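Local coordinates for protein epoxide hydrolase (Aspergillus niger, PDB 3G02) that probably hydrolyses epoxides to vicinal diols with an alpha/beta hydrolase fold, here in a variant made enantioselective by directed evolution, at residues F73-R76 / P77-R81; V299-Y302 / W303-S307; E135-P138 / E139-P142. The protein carries 9 engineered substitutions. All coordinates share one frame; numbering follows the deposited sequence. Where two conformers were deposited one is given.

Contact 1 (F73-R76 / P77-R81); sequences FDWR and PFEAR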
ATOM      1  N   PHE A  73      14.046  -3.890  23.909  1.00 17.19           N
ATOM      2  CA  PHE A  73      12.627  -3.720  24.219  1.00 16.12           C
ATOM      3  C   PHE A  73      12.078  -4.709  25.246  1.00 15.89           C
ATOM      4  O   PHE A  73      12.298  -5.916  25.145  1.00 15.88           O
ATOM      5  CB  PHE A  73      11.784  -3.767  22.938  1.00 15.73           C
ATOM      6  CG  PHE A  73      10.319  -3.505  23.167  1.00 14.63           C
ATOM      7  CD1 PHE A  73       9.858  -2.212  23.396  1.00 14.64           C
ATOM      8  CD2 PHE A  73       9.405  -4.551  23.163  1.00 14.19           C
ATOM      9  CE1 PHE A  73       8.501  -1.963  23.613  1.00 14.31           C
ATOM     10  CE2 PHE A  73       8.047  -4.313  23.379  1.00 13.80           C
ATOM     11  CZ  PHE A  73       7.595  -3.014  23.605  1.00 14.79           C
ATOM     12  N   ASP A  74      11.346  -4.178  26.223  1.00 15.42           N
ATOM     13  CA  ASP A  74      10.647  -4.996  27.207  1.00 15.57           C
ATOM     14  C   ASP A  74       9.191  -4.534  27.295  1.00 14.56           C
ATOM     15  O   ASP A  74       8.905  -3.386  27.640  1.00 14.64           O
ATOM     16  CB  ASP A  74      11.346  -4.915  28.573  1.00 15.99           C
ATOM     17  CG  ASP A  74      10.742  -5.860  29.620  1.00 17.52           C
ATOM     18  OD1 ASP A  74       9.827  -6.659  29.307  1.00 19.24           O
ATOM     19  OD2 ASP A  74      11.202  -5.791  30.782  1.00 20.28           O
ATOM     20  N   TRP A  75       8.280  -5.446  26.974  1.00 14.03           N
ATOM     21  CA  TRP A  75       6.848  -5.169  27.015  1.00 13.39           C
ATOM     22  C   TRP A  75       6.329  -4.861  28.426  1.00 13.36           C
ATOM     23  O   TRP A  75       5.432  -4.032  28.592  1.00 13.16           O
ATOM     24  CB  TRP A  75       6.080  -6.354  26.419  1.00 13.02           C
ATOM     25  CG  TRP A  75       4.595  -6.235  26.540  1.00 12.63           C
ATOM     26  CD1 TRP A  75       3.794  -6.870  27.446  1.00 12.68           C
ATOM     27  CD2 TRP A  75       3.728  -5.417  25.742  1.00 11.49           C
ATOM     28  NE1 TRP A  75       2.486  -6.507  27.259  1.00 12.26           N
ATOM     29  CE2 TRP A  75       2.412  -5.617  26.217  1.00 11.73           C
ATOM     30  CE3 TRP A  75       3.933  -4.541  24.664  1.00 11.89           C
ATOM     31  CZ2 TRP A  75       1.305  -4.972  25.654  1.00 12.06           C
ATOM     32  CZ3 TRP A  75       2.834  -3.903  24.105  1.00 11.98           C
ATOM     33  CH2 TRP A  75       1.535  -4.119  24.606  1.00 12.29           C
ATOM     34  N   ARG A  76       6.891  -5.530  29.432  1.00 13.68           N
ATOM     35  CA  ARG A  76       6.318  -5.488  30.786  1.00 13.70           C
ATOM     36  C   ARG A  76       6.203  -4.099  31.442  1.00 13.33           C
ATOM     37  O   ARG A  76       5.146  -3.786  31.994  1.00 13.58           O
ATOM     38  CB  ARG A  76       7.012  -6.489  31.723  1.00 13.97           C
ATOM     39  CG  ARG A  76       6.838  -7.954  31.336  1.00 14.77           C
ATOM     40  CD  ARG A  76       5.381  -8.405  31.378  1.00 15.58           C
ATOM     41  NE  ARG A  76       5.257  -9.808  30.988  1.00 17.07           N
ATOM     42  CZ  ARG A  76       4.184 -10.343  30.411  1.00 16.21           C
ATOM     43  NH1 ARG A  76       3.123  -9.598  30.130  1.00 16.26           N
ATOM     44  NH2 ARG A  76       4.180 -11.632  30.095  1.00 16.26           N
ATOM     45  N   PRO A  77       7.269  -3.267  31.398  1.00 13.23           N
ATOM     46  CA  PRO A  77       7.114  -1.899  31.916  1.00 13.20           C
ATOM     47  C   PRO A  77       6.024  -1.082  31.213  1.00 12.84           C
ATOM     48  O   PRO A  77       5.301  -0.323  31.866  1.00 13.05           O
ATOM     49  CB  PRO A  77       8.492  -1.274  31.670  1.00 13.31           C
ATOM     50  CG  PRO A  77       9.427  -2.432  31.662  1.00 13.41           C
ATOM     51  CD  PRO A  77       8.653  -3.511  30.952  1.00 13.19           C
ATOM     52  N   PHE A  78       5.907  -1.236  29.896  1.00 12.54           N
ATOM     53  CA  PHE A  78       4.839  -0.579  29.150  1.00 11.97           C
ATOM     54  C   PHE A  78       3.469  -1.102  29.574  1.00 11.93           C
ATOM     55  O   PHE A  78       2.542  -0.321  29.792  1.00 11.52           O
ATOM     56  CB  PHE A  78       5.053  -0.758  27.645  1.00 11.79           C
ATOM     57  CG  PHE A  78       3.945  -0.194  26.792  1.00 11.55           C
ATOM     58  CD1 PHE A  78       3.602   1.156  26.851  1.00 11.56           C
ATOM     59  CD2 PHE A  78       3.261  -1.019  25.908  1.00 11.15           C
ATOM     60  CE1 PHE A  78       2.580   1.668  26.047  1.00 12.07           C
ATOM     61  CE2 PHE A  78       2.241  -0.517  25.103  1.00 11.53           C
ATOM     62  CZ  PHE A  78       1.901   0.827  25.173  1.00 11.34           C
ATOM     63  N   GLU A  79       3.356  -2.423  29.697  1.00 12.14           N
ATOM     64  CA  GLU A  79       2.129  -3.057  30.169  1.00 12.50           C
ATOM     65  C   GLU A  79       1.740  -2.535  31.554  1.00 12.72           C
ATOM     66  O   GLU A  79       0.568  -2.260  31.810  1.00 12.84           O
ATOM     67  CB  GLU A  79       2.304  -4.571  30.200  1.00 12.60           C
ATOM     68  CG  GLU A  79       1.058  -5.354  30.534  1.00 13.07           C
ATOM     69  CD  GLU A  79       1.307  -6.842  30.471  1.00 14.07           C
ATOM     70  OE1 GLU A  79       2.023  -7.362  31.356  1.00 14.71           O
ATOM     71  OE2 GLU A  79       0.806  -7.488  29.528  1.00 14.58           O
ATOM     72  N   ALA A  80       2.729  -2.379  32.433  1.00 13.26           N
ATOM     73  CA  ALA A  80       2.483  -1.820  33.762  1.00 13.69           C
ATOM     74  C   ALA A  80       1.945  -0.393  33.683  1.00 13.98           C
ATOM     75  O   ALA A  80       1.053  -0.015  34.451  1.00 14.08           O
ATOM     76  CB  ALA A  80       3.742  -1.875  34.609  1.00 13.73           C
ATOM     77  N   ARG A  81       2.476   0.389  32.744  1.00 14.07           N
ATOM     78  CA  ARG A  81       1.975   1.741  32.500  1.00 14.52           C
ATOM     79  C   ARG A  81       0.528   1.714  31.998  1.00 14.44           C
ATOM     80  O   ARG A  81      -0.299   2.511  32.438  1.00 14.74           O
ATOM     81  CB  ARG A  81       2.876   2.492  31.516  1.00 14.76           C
ATOM     82  CG  ARG A  81       2.509   3.959  31.333  1.00 16.29           C
ATOM     83  CD  ARG A  81       3.637   4.744  30.678  1.00 18.28           C
ATOM     84  NE  ARG A  81       3.760   4.472  29.247  1.00 19.63           N
ATOM     85  CZ  ARG A  81       3.054   5.080  28.294  1.00 20.63           C
ATOM     86  NH1 ARG A  81       2.149   6.000  28.606  1.00 20.80           N
ATOM     87  NH2 ARG A  81       3.250   4.764  27.021  1.00 20.40           N
TER
HETATM   88  O   HOH W   1       8.490  -0.879  28.010  1.00 29.77           O
HETATM   89  O   HOH W   2       3.110  -5.876  33.353  1.00 21.82           O
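Trp75 and Glu79 meet one helical turn apart: indole NE1 donates to carboxylate OE2 at 3.0 Å with an N-H...O angle of 154°. The oxygen lies close to the indole plane, whereas the carboxylate is approached from above its own plane, the two flat groups standing nearly perpendicular. Phe78 packs against the six-membered ring of the same indole in an offset edge-to-face pair, with planes at 77° and Phe78 CD2 3.4 Å from Trp75 CZ3. All three residues are buried, and Trp75 packs on Leu29 of helix 26-38 and on Ile24.

From this buried carboxylate a salt bridge reaches out to a partly exposed guanidinium. Arg76, bent at its second torsion (chi2 -63°), runs alongside Glu79 and brings NH1 to OE1 at 2.8 Å, on the syn side. A water donates both to that OE1 and to Arg76 O. Glu79 OE2 also accepts from Ile24 N, and Arg76 NH2 reaches Asp26 OD1.

The helix belongs to the N-terminal region characteristic of epoxide hydrolases of the alpha/beta hydrolase family. Its start is the looser, solvent-exposed side: Asp74 is the N-cap of helix 75-82, OD1 accepting from Arg76 N at 3.1 Å, and Pro77 CD lies 3.4 Å from Asp74 CG. A second water links Asp74 O to Phe78 N, the latter bond weak.

Contact 2 (V299-Y302 / W303-S307); sequences VSLY and WLTES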
ATOM      1  N   VAL A 299       3.590  -0.178  18.096  1.00  7.73           N
ATOM      2  CA  VAL A 299       3.583  -1.253  17.108  1.00  7.65           C
ATOM      3  C   VAL A 299       3.382  -2.618  17.778  1.00  7.68           C
ATOM      4  O   VAL A 299       2.600  -3.438  17.293  1.00  8.03           O
ATOM      5  CB  VAL A 299       4.849  -1.220  16.212  1.00  7.72           C
ATOM      6  CG1 VAL A 299       4.925  -2.444  15.317  1.00  7.29           C
ATOM      7  CG2 VAL A 299       4.860   0.047  15.351  1.00  8.17           C
ATOM      8  N   SER A 300       4.068  -2.850  18.897  1.00  7.72           N
ATOM      9  CA  SER A 300       3.895  -4.098  19.648  1.00  7.70           C
ATOM     10  C   SER A 300       2.459  -4.254  20.133  1.00  7.58           C
ATOM     11  O   SER A 300       1.896  -5.342  20.057  1.00  7.69           O
ATOM     12  CB  SER A 300       4.860  -4.168  20.834  1.00  7.50           C
ATOM     13  OG  SER A 300       6.204  -4.169  20.384  1.00  8.31           O
ATOM     14  N   LEU A 301       1.868  -3.160  20.612  1.00  7.81           N
ATOM     15  CA  LEU A 301       0.473  -3.153  21.041  1.00  8.13           C
ATOM     16  C   LEU A 301      -0.457  -3.573  19.902  1.00  7.76           C
ATOM     17  O   LEU A 301      -1.327  -4.423  20.089  1.00  8.11           O
ATOM     18  CB  LEU A 301       0.093  -1.769  21.573  1.00  8.23           C
ATOM     19  CG  LEU A 301      -1.369  -1.506  21.943  1.00  9.10           C
ATOM     20  CD1 LEU A 301      -1.855  -2.427  23.067  1.00 10.23           C
ATOM     21  CD2 LEU A 301      -1.546  -0.039  22.311  1.00  8.99           C
ATOM     22  N   TYR A 302      -0.259  -2.983  18.724  1.00  7.48           N
ATOM     23  CA  TYR A 302      -1.026  -3.381  17.541  1.00  7.31           C
ATOM     24  C   TYR A 302      -0.803  -4.847  17.178  1.00  7.44           C
ATOM     25  O   TYR A 302      -1.756  -5.569  16.855  1.00  7.44           O
ATOM     26  CB  TYR A 302      -0.664  -2.497  16.345  1.00  7.38           C
ATOM     27  CG  TYR A 302      -1.601  -1.335  16.117  1.00  7.10           C
ATOM     28  CD1 TYR A 302      -1.934  -0.458  17.153  1.00  8.11           C
ATOM     29  CD2 TYR A 302      -2.142  -1.094  14.853  1.00  7.76           C
ATOM     30  CE1 TYR A 302      -2.792   0.616  16.939  1.00  8.04           C
ATOM     31  CE2 TYR A 302      -2.993  -0.022  14.629  1.00  7.54           C
ATOM     32  CZ  TYR A 302      -3.312   0.830  15.674  1.00  6.54           C
ATOM     33  OH  TYR A 302      -4.156   1.886  15.444  1.00  6.52           O
ATOM     34  N   TRP A 303       0.452  -5.288  17.237  1.00  7.58           N
ATOM     35  CA  TRP A 303       0.795  -6.663  16.868  1.00  8.30           C
ATOM     36  C   TRP A 303       0.102  -7.675  17.774  1.00  8.51           C
ATOM     37  O   TRP A 303      -0.549  -8.618  17.299  1.00  8.69           O
ATOM     38  CB  TRP A 303       2.308  -6.886  16.921  1.00  8.51           C
ATOM     39  CG  TRP A 303       2.675  -8.318  16.648  1.00  8.66           C
ATOM     40  CD1 TRP A 303       2.943  -9.288  17.576  1.00  9.59           C
ATOM     41  CD2 TRP A 303       2.783  -8.948  15.367  1.00  8.25           C
ATOM     42  NE1 TRP A 303       3.219 -10.479  16.949  1.00 10.07           N
ATOM     43  CE2 TRP A 303       3.129 -10.301  15.593  1.00  9.01           C
ATOM     44  CE3 TRP A 303       2.620  -8.502  14.046  1.00  8.89           C
ATOM     45  CZ2 TRP A 303       3.324 -11.210  14.549  1.00  9.45           C
ATOM     46  CZ3 TRP A 303       2.808  -9.410  13.006  1.00  9.00           C
ATOM     47  CH2 TRP A 303       3.159 -10.747  13.266  1.00  9.29           C
ATOM     48  N   LEU A 304       0.233  -7.447  19.076  1.00  8.69           N
ATOM     49  CA  LEU A 304      -0.248  -8.387  20.087  1.00  8.93           C
ATOM     50  C   LEU A 304      -1.769  -8.460  20.198  1.00  9.33           C
ATOM     51  O   LEU A 304      -2.304  -9.385  20.809  1.00 10.12           O
ATOM     52  CB  LEU A 304       0.382  -8.063  21.447  1.00  8.84           C
ATOM     53  CG  LEU A 304       1.903  -8.229  21.525  1.00  8.92           C
ATOM     54  CD1 LEU A 304       2.474  -7.509  22.740  1.00 10.03           C
ATOM     55  CD2 LEU A 304       2.281  -9.713  21.543  1.00  8.76           C
ATOM     56  N   THR A 305      -2.460  -7.494  19.593  1.00  8.96           N
ATOM     57  CA  THR A 305      -3.921  -7.446  19.616  1.00  8.62           C
ATOM     58  C   THR A 305      -4.529  -7.640  18.225  1.00  8.75           C
ATOM     59  O   THR A 305      -5.740  -7.510  18.052  1.00  8.83           O
ATOM     60  CB  THR A 305      -4.417  -6.107  20.187  1.00  8.76           C
ATOM     61  OG1 THR A 305      -3.864  -5.029  19.419  1.00  7.68           O
ATOM     62  CG2 THR A 305      -3.996  -5.954  21.649  1.00  9.17           C
ATOM     63  N   GLU A 306      -3.682  -7.950  17.240  1.00  8.84           N
ATOM     64  CA  GLU A 306      -4.118  -8.100  15.843  1.00  9.32           C
ATOM     65  C   GLU A 306      -4.996  -6.926  15.406  1.00  8.45           C
ATOM     66  O   GLU A 306      -6.031  -7.113  14.760  1.00  8.68           O
ATOM     67  CB  GLU A 306      -4.844  -9.438  15.633  1.00  9.38           C
ATOM     68  CG  GLU A 306      -3.964 -10.660  15.879  1.00 10.93           C
ATOM     69  CD  GLU A 306      -4.721 -11.976  15.794  1.00 12.11           C
ATOM     70  OE1 GLU A 306      -5.824 -12.080  16.378  1.00 16.24           O
ATOM     71  OE2 GLU A 306      -4.206 -12.913  15.149  1.00 16.38           O
ATOM     72  N   SER A 307      -4.570  -5.720  15.773  1.00  7.88           N
ATOM     73  CA  SER A 307      -5.332  -4.501  15.503  1.00  7.38           C
ATOM     74  C   SER A 307      -5.435  -4.170  14.026  1.00  7.07           C
ATOM     75  O   SER A 307      -6.521  -3.854  13.540  1.00  7.42           O
ATOM     76  CB  SER A 307      -4.709  -3.307  16.224  1.00  7.20           C
ATOM     77  OG  SER A 307      -4.946  -3.364  17.616  1.00  7.13           O
TER
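Thr305 is turned back onto Leu301 by its first torsion: chi1 of 56° sets OG1 between its own N and carbonyl carbon, from where it donates to Leu301 O at 2.7 Å. The surrounding motif is a Schellman motif ending helix 292-304, with Glu306 as the C-prime residue at positive phi. Its two defining bonds are Ser307 N to Tyr302 O, 3.0 Å with an N-H...O angle of 168°, and Glu306 N to Trp303 O.

Before the turn, regular helical bonding persists, Trp303 N to Val299 O and Leu304 N to Ser300 O. At Thr305 the pattern frays: its N makes weak bonds to both Leu301 O and Tyr302 O, and the hydroxyl supplies the short bond that Leu301 O receives. A secondary bond, Ser307 OG to Thr305 OG1, makes the threonine hydroxyl act twice, donating to the carbonyl and accepting from the serine, which ties the side chains on both sides of Glu306 together. Ser307 OG accepts in turn from Thr154 N, anchoring the helix end to a neighbouring loop.

Around the helix, Trp303 packs on Leu274 of helix 271-284 and on Leu32 and Leu35 of helix 26-38, and it also meets Lys40 of the second subunit. The hydroxyl of Tyr302 is hydrogen-bonded to Gly120 O. Over one face of that ring sits Ser307 CB in a CH-pi contact, 3.8 Å from the centroid of the Tyr302 ring, 19° off the normal and offset toward the rim.

Contact 3 (E135-P138 / E139-P142); sequences EYTP and ETLP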
ATOM      1  N   GLU A 135      -3.410  16.682  38.834  1.00 13.13           N
ATOM      2  CA  GLU A 135      -3.926  18.025  39.090  1.00 12.89           C
ATOM      3  C   GLU A 135      -5.263  18.049  39.824  1.00 12.71           C
ATOM      4  O   GLU A 135      -5.743  19.115  40.210  1.00 12.10           O
ATOM      5  CB  GLU A 135      -4.048  18.784  37.771  1.00 13.32           C
ATOM      6  CG  GLU A 135      -2.700  19.121  37.155  1.00 13.81           C
ATOM      7  CD  GLU A 135      -2.794  19.520  35.694  1.00 15.52           C
ATOM      8  OE1 GLU A 135      -3.864  19.994  35.261  1.00 15.77           O
ATOM      9  OE2 GLU A 135      -1.786  19.347  34.976  1.00 16.83           O
ATOM     10  N   TYR A 136      -5.853  16.870  39.998  1.00 13.10           N
ATOM     11  CA  TYR A 136      -7.154  16.722  40.642  1.00 13.73           C
ATOM     12  C   TYR A 136      -7.209  15.440  41.463  1.00 14.07           C
ATOM     13  O   TYR A 136      -6.425  14.518  41.247  1.00 14.14           O
ATOM     14  CB  TYR A 136      -8.268  16.676  39.587  1.00 13.89           C
ATOM     15  CG  TYR A 136      -8.469  17.960  38.810  1.00 14.06           C
ATOM     16  CD1 TYR A 136      -9.196  19.017  39.354  1.00 14.29           C
ATOM     17  CD2 TYR A 136      -7.944  18.113  37.525  1.00 14.33           C
ATOM     18  CE1 TYR A 136      -9.387  20.195  38.648  1.00 14.24           C
ATOM     19  CE2 TYR A 136      -8.129  19.290  36.810  1.00 14.16           C
ATOM     20  CZ  TYR A 136      -8.854  20.326  37.378  1.00 14.49           C
ATOM     21  OH  TYR A 136      -9.048  21.492  36.682  1.00 16.00           O
ATOM     22  N   THR A 137      -8.151  15.389  42.401  1.00 14.64           N
ATOM     23  CA  THR A 137      -8.523  14.137  43.048  1.00 15.47           C
ATOM     24  C   THR A 137      -9.884  13.735  42.475  1.00 15.78           C
ATOM     25  O   THR A 137     -10.507  14.537  41.776  1.00 15.63           O
ATOM     26  CB  THR A 137      -8.627  14.286  44.577  1.00 15.54           C
ATOM     27  OG1 THR A 137      -9.778  15.071  44.902  1.00 16.11           O
ATOM     28  CG2 THR A 137      -7.369  14.930  45.161  1.00 16.22           C
ATOM     29  N   PRO A 138     -10.347  12.494  42.750  1.00 16.26           N
ATOM     30  CA  PRO A 138     -11.699  12.139  42.291  1.00 16.88           C
ATOM     31  C   PRO A 138     -12.773  13.109  42.790  1.00 17.44           C
ATOM     32  O   PRO A 138     -13.777  13.328  42.109  1.00 17.67           O
ATOM     33  CB  PRO A 138     -11.909  10.741  42.879  1.00 16.75           C
ATOM     34  CG  PRO A 138     -10.529  10.182  42.998  1.00 16.51           C
ATOM     35  CD  PRO A 138      -9.687  11.358  43.422  1.00 16.23           C
ATOM     36  N   GLU A 139     -12.533  13.704  43.958  1.00 18.01           N
ATOM     37  CA  GLU A 139     -13.448  14.676  44.554  1.00 18.37           C
ATOM     38  C   GLU A 139     -13.467  16.018  43.810  1.00 17.90           C
ATOM     39  O   GLU A 139     -14.477  16.722  43.819  1.00 18.11           O
ATOM     40  CB  GLU A 139     -13.097  14.902  46.035  1.00 18.74           C
ATOM     41  CG  GLU A 139     -13.212  13.659  46.937  1.00 21.02           C
ATOM     42  CD  GLU A 139     -11.910  12.871  47.076  1.00 23.92           C
ATOM     43  OE1 GLU A 139     -10.986  13.060  46.258  1.00 24.80           O
ATOM     44  OE2 GLU A 139     -11.807  12.050  48.014  1.00 25.61           O
ATOM     45  N   THR A 140     -12.357  16.374  43.164  1.00 17.05           N
ATOM     46  CA  THR A 140     -12.238  17.685  42.520  1.00 16.33           C
ATOM     47  C   THR A 140     -12.243  17.676  40.984  1.00 15.84           C
ATOM     48  O   THR A 140     -12.438  18.726  40.363  1.00 15.51           O
ATOM     49  CB  THR A 140     -10.997  18.463  43.024  1.00 16.60           C
ATOM     50  OG1 THR A 140      -9.806  17.747  42.684  1.00 16.02           O
ATOM     51  CG2 THR A 140     -11.052  18.639  44.536  1.00 17.20           C
ATOM     52  N   LEU A 141     -12.029  16.502  40.391  0.50 15.52           N
ATOM     53  CA  LEU A 141     -11.998  16.353  38.936  0.50 15.25           C
ATOM     54  C   LEU A 141     -13.287  16.896  38.314  0.50 15.23           C
ATOM     55  O   LEU A 141     -14.377  16.422  38.642  0.50 15.28           O
ATOM     56  CB  LEU A 141     -11.782  14.882  38.557  0.50 15.14           C
ATOM     57  CG  LEU A 141     -11.435  14.527  37.105  0.50 14.55           C
ATOM     58  CD1 LEU A 141     -10.047  15.035  36.711  0.50 13.80           C
ATOM     59  CD2 LEU A 141     -11.516  13.022  36.916  0.50 14.95           C
ATOM     60  N   PRO A 142     -13.168  17.908  37.433  1.00 15.15           N
ATOM     61  CA  PRO A 142     -14.349  18.558  36.854  1.00 14.90           C
ATOM     62  C   PRO A 142     -15.014  17.776  35.724  1.00 14.72           C
ATOM     63  O   PRO A 142     -16.144  18.090  35.349  1.00 14.72           O
ATOM     64  CB  PRO A 142     -13.795  19.882  36.328  1.00 15.05           C
ATOM     65  CG  PRO A 142     -12.382  19.579  35.981  1.00 15.05           C
ATOM     66  CD  PRO A 142     -11.916  18.519  36.938  1.00 15.03           C
TER
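Glu139 reaches back to Thr137 with its carboxylate: the chain turns at its second torsion (chi2 92°), and OE1 accepts from Thr137 OG1 at 2.7 Å. The hydroxyl comes to the anti side of the carboxylate, tilted out of its plane. Glu139 also runs beside the Pro138 ring, the two side chains pointing the same way.

Thr140 follows and closes a type I-like beta turn over Thr137-Thr140, with Pro138 and Glu139 at its corners in near-helical conformations. Thr140 N donates to Thr137 O at 3.0 Å from well above the carbonyl plane, while its OG1 accepts from Thr137 N at 2.9 Å in a nearly straight bond (N-H...O 162°). That pair of bonds, one from side chain and one from backbone, ties both polar backbone atoms of Thr137 to the same residue. Thr140 OG1 additionally lies at the edge of the Tyr136 ring, near its plane.

Leu141 adds an i+4 bond to Thr137 O, its N donating at 2.8 Å in line with the carbonyl, so that one oxygen receives two N-H groups from successive residues. In one of the two deposited conformers of Leu141, CD1 comes within 3.8 Å of Tyr136 CB; the residue is buried and touches Phe6.

Pro142 completes the segment by laying its CD over the centre of the Tyr136 ring, a CH-pi contact of 3.5 Å from that atom to the ring centroid, 13° off the normal. The turn connects helix 126-135, whose end Tyr136 follows, to strand 143-148 of the central sheet; Pro142 pairs by backbone with Val110 at the start of strand 110-115, and Pro138 with Glu105.

Overall arrangement
Contacts 1 and 2 form one neighbourhood, with centres 14 Å apart. The indole of Trp75 bridges them: its CZ3 comes within 3.7 Å of Leu301 N, and its CE3 within 3.8 Å of Leu304 CD1. Phe73 CE2 adds a packing contact with Ser300 OG at 3.5 Å. Helix 75-82 is thus packed against helix 292-304. Within contact 2, the side chain of Tyr302 lies about 8 Å from those of Asp193 and Tyr315, the predicted nucleophile and a predicted proton donor, whereas contacts 1 and 3 lie away from these sites. Contact 3 stands apart, its nearest atoms about 15 Å from contact 1 and about 22 Å from contact 2.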